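Local coordinates for putative exported protein (PDB 3FZX), which is of unknown function but binds calcium ions and, as a putative exported protein with a LolA/LolB-like fold, may bind lipid, at residues Val151-Val156 with Tyr164-Lys169. Residues are numbered along the deposited sequence; the frame is centred on the assembly and turned at random.
Sequences VTTETV and YCTKVK
Val151 and Thr152 both stand opposite Lys167, which makes this a classic beta bulge in the antiparallel hairpin of strands 136-158 and 161-175, neighbours in the closed barrel. Two bonds define the bulge: Val151 N donates to Lys167 O, bent to 155° at the hydrogen, while Lys167 N gives a nearly straight bond (170°) to Thr152 O. Val151, the first of the two bulge residues, turns its CB toward the partner strand; CG1 lies against the Lys167 chain, 3.8 Å from its CD, and CG2 rests on Lys169 CB. Thr152 adds its CG2 over Lys167 CB.

Regular pairing resumes at Thr153, whose side chain shares a face with Thr166 and Tyr164. Its OG1 sits between the backbone N and carbonyl carbon (chi1 64°), on the side where the Tyr164 phenol reaches back across the strand, and the two hydroxyls bond at 2.7 Å between Thr153 OG1 and Tyr164 OH. Glu154 and Cys165 pair through Glu154 N to Cys165 O and Cys165 N to Glu154 O, their side chains on the face shared with Thr152 and Lys167. The Glu154 backbone N also underlies one face of the Tyr164 ring. Extended beyond CG, the Glu154 side chain brings OE2 to 4.4 Å from Lys167 NZ, too far for a salt bridge; one water links the two charges, 2.8 Å from Glu154 OE2 and 2.7 Å from Lys167 NZ. Trp188 NE1 of the next strand, 180-190, also bonds Glu154 OE2 and so helps fix the carboxylate, while Tyr186 offers Lys167 a cation-pi partner. Thr155 meets the Tyr164 ring at its edge, with OG1 in the ring plane. Last comes buried Val156, whose CG2 packs 3.9 Å from Cys165 SG.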
ATOM      1  N   VAL A 151      19.919 -13.366   6.732  1.00 29.77           N
ATOM      2  CA  VAL A 151      20.562 -14.543   7.330  1.00 30.43           C
ATOM      3  C   VAL A 151      21.661 -15.084   6.400  1.00 31.33           C
ATOM      4  O   VAL A 151      22.834 -15.139   6.764  1.00 33.01           O
ATOM      5  CB  VAL A 151      19.527 -15.648   7.631  1.00 30.66           C
ATOM      6  CG1 VAL A 151      20.230 -16.900   8.179  1.00 30.39           C
ATOM      7  CG2 VAL A 151      18.448 -15.123   8.614  1.00 26.97           C
ATOM      8  N   THR A 152      21.265 -15.458   5.197  1.00 31.76           N
ATOM      9  CA  THR A 152      22.172 -16.017   4.225  1.00 30.30           C
ATOM     10  C   THR A 152      21.507 -16.088   2.841  1.00 32.64           C
ATOM     11  O   THR A 152      20.314 -15.712   2.666  1.00 29.72           O
ATOM     12  CB  THR A 152      22.622 -17.445   4.649  1.00 30.98           C
ATOM     13  OG1 THR A 152      23.701 -17.860   3.812  1.00 36.05           O
ATOM     14  CG2 THR A 152      21.477 -18.485   4.534  1.00 31.55           C
ATOM     15  N   THR A 153      22.283 -16.550   1.859  1.00 31.35           N
ATOM     16  CA  THR A 153      21.707 -16.983   0.579  1.00 32.84           C
ATOM     17  C   THR A 153      22.053 -18.452   0.434  1.00 33.61           C
ATOM     18  O   THR A 153      23.132 -18.876   0.841  1.00 30.20           O
ATOM     19  CB  THR A 153      22.178 -16.170  -0.623  1.00 32.54           C
ATOM     20  OG1 THR A 153      23.589 -16.342  -0.810  1.00 33.40           O
ATOM     21  CG2 THR A 153      21.845 -14.673  -0.424  1.00 31.47           C
ATOM     22  N   GLU A 154      21.117 -19.244  -0.086  1.00 33.22           N
ATOM     23  CA  GLU A 154      21.324 -20.679  -0.188  1.00 32.68           C
ATOM     24  C   GLU A 154      20.269 -21.270  -1.108  1.00 33.75           C
ATOM     25  O   GLU A 154      19.234 -20.642  -1.343  1.00 32.26           O
ATOM     26  CB  GLU A 154      21.241 -21.334   1.199  1.00 31.41           C
ATOM     27  CG  GLU A 154      19.860 -21.185   1.867  1.00 32.85           C
ATOM     28  CD  GLU A 154      19.778 -21.720   3.296  1.00 37.43           C
ATOM     29  OE1 GLU A 154      20.758 -22.271   3.826  1.00 42.66           O
ATOM     30  OE2 GLU A 154      18.697 -21.584   3.900  1.00 36.61           O
ATOM     31  N   THR A 155      20.547 -22.477  -1.618  1.00 32.63           N
ATOM     32  CA  THR A 155      19.581 -23.230  -2.418  1.00 34.01           C
ATOM     33  C   THR A 155      18.532 -23.872  -1.509  1.00 35.96           C
ATOM     34  O   THR A 155      18.857 -24.347  -0.414  1.00 34.85           O
ATOM     35  CB  THR A 155      20.272 -24.295  -3.285  1.00 34.39           C
ATOM     36  OG1 THR A 155      21.034 -23.615  -4.280  1.00 41.42           O
ATOM     37  CG2 THR A 155      19.275 -25.205  -3.998  1.00 29.57           C
ATOM     38  N   VAL A 156      17.274 -23.805  -1.946  1.00 35.25           N
ATOM     39  CA  VAL A 156      16.144 -24.393  -1.242  1.00 35.50           C
ATOM     40  C   VAL A 156      15.484 -25.360  -2.218  1.00 35.64           C
ATOM     41  O   VAL A 156      15.209 -24.994  -3.353  1.00 33.28           O
ATOM     42  CB  VAL A 156      15.097 -23.331  -0.813  1.00 36.62           C
ATOM     43  CG1 VAL A 156      13.943 -24.008  -0.095  1.00 31.04           C
ATOM     44  CG2 VAL A 156      15.738 -22.239   0.100  1.00 30.86           C
ATOM     45  N   TYR A 164      17.871 -20.792  -5.815  1.00 31.34           N
ATOM     46  CA  TYR A 164      18.820 -20.037  -5.001  1.00 30.13           C
ATOM     47  C   TYR A 164      18.049 -18.866  -4.432  1.00 31.74           C
ATOM     48  O   TYR A 164      17.450 -18.089  -5.183  1.00 34.59           O
ATOM     49  CB  TYR A 164      20.034 -19.567  -5.830  1.00 30.54           C
ATOM     50  CG  TYR A 164      21.209 -19.161  -4.965  1.00 29.56           C
ATOM     51  CD1 TYR A 164      21.901 -20.119  -4.233  1.00 37.86           C
ATOM     52  CD2 TYR A 164      21.619 -17.838  -4.866  1.00 34.66           C
ATOM     53  CE1 TYR A 164      22.974 -19.785  -3.420  1.00 36.00           C
ATOM     54  CE2 TYR A 164      22.723 -17.482  -4.050  1.00 39.14           C
ATOM     55  CZ  TYR A 164      23.387 -18.479  -3.337  1.00 41.58           C
ATOM     56  OH  TYR A 164      24.460 -18.199  -2.524  1.00 45.38           O
ATOM     57  N   CYS A 165      18.031 -18.773  -3.104  1.00 31.99           N
ATOM     58  CA  CYS A 165      17.205 -17.822  -2.384  1.00 32.38           C
ATOM     59  C   CYS A 165      17.968 -16.957  -1.403  1.00 32.48           C
ATOM     60  O   CYS A 165      19.062 -17.324  -0.949  1.00 30.64           O
ATOM     61  CB  CYS A 165      16.199 -18.591  -1.526  1.00 32.42           C
ATOM     62  SG  CYS A 165      14.977 -19.396  -2.478  1.00 36.06           S
ATOM     63  N   THR A 166      17.342 -15.836  -1.054  1.00 29.31           N
ATOM     64  CA  THR A 166      17.760 -15.034   0.089  1.00 31.26           C
ATOM     65  C   THR A 166      16.903 -15.443   1.288  1.00 29.45           C
ATOM     66  O   THR A 166      15.681 -15.516   1.170  1.00 28.63           O
ATOM     67  CB  THR A 166      17.577 -13.528  -0.188  1.00 31.90           C
ATOM     68  OG1 THR A 166      18.551 -13.139  -1.154  1.00 34.99           O
ATOM     69  CG2 THR A 166      17.750 -12.692   1.100  1.00 29.22           C
ATOM     70  N   LYS A 167      17.564 -15.723   2.413  1.00 28.07           N
ATOM     71  CA  LYS A 167      16.907 -16.103   3.666  1.00 30.12           C
ATOM     72  C   LYS A 167      16.894 -14.930   4.619  1.00 30.75           C
ATOM     73  O   LYS A 167      17.927 -14.327   4.887  1.00 32.13           O
ATOM     74  CB  LYS A 167      17.632 -17.255   4.345  1.00 31.25           C
ATOM     75  CG  LYS A 167      16.946 -17.752   5.636  1.00 32.59           C
ATOM     76  CD  LYS A 167      17.704 -18.900   6.255  1.00 32.56           C
ATOM     77  CE  LYS A 167      17.142 -19.296   7.607  1.00 38.88           C
ATOM     78  NZ  LYS A 167      17.768 -20.606   8.073  1.00 34.01           N
ATOM     79  N   VAL A 168      15.709 -14.635   5.129  1.00 30.66           N
ATOM     80  CA  VAL A 168      15.451 -13.531   6.013  1.00 32.73           C
ATOM     81  C   VAL A 168      14.810 -14.060   7.304  1.00 35.01           C
ATOM     82  O   VAL A 168      14.092 -15.056   7.278  1.00 35.15           O
ATOM     83  CB  VAL A 168      14.507 -12.533   5.294  1.00 35.22           C
ATOM     84  CG1 VAL A 168      14.001 -11.475   6.242  1.00 33.58           C
ATOM     85  CG2 VAL A 168      15.251 -11.870   4.157  1.00 34.15           C
ATOM     86  N   LYS A 169      15.140 -13.441   8.433  1.00 35.23           N
ATOM     87  CA  LYS A 169      14.498 -13.728   9.715  1.00 35.66           C
ATOM     88  C   LYS A 169      13.716 -12.468  10.100  1.00 36.42           C
ATOM     89  O   LYS A 169      14.161 -11.361   9.817  1.00 36.52           O
ATOM     90  CB  LYS A 169      15.537 -14.062  10.786  1.00 35.21           C
ATOM     91  CG  LYS A 169      14.945 -14.386  12.164  1.00 40.80           C
ATOM     92  CD  LYS A 169      15.995 -14.819  13.209  1.00 44.02           C
ATOM     93  CE  LYS A 169      15.352 -14.974  14.625  1.00 49.86           C
ATOM     94  NZ  LYS A 169      16.302 -15.363  15.743  1.00 48.86           N
TER
HETATM   95  O   HOH W   1      18.506 -22.610   6.503  1.00 40.75           O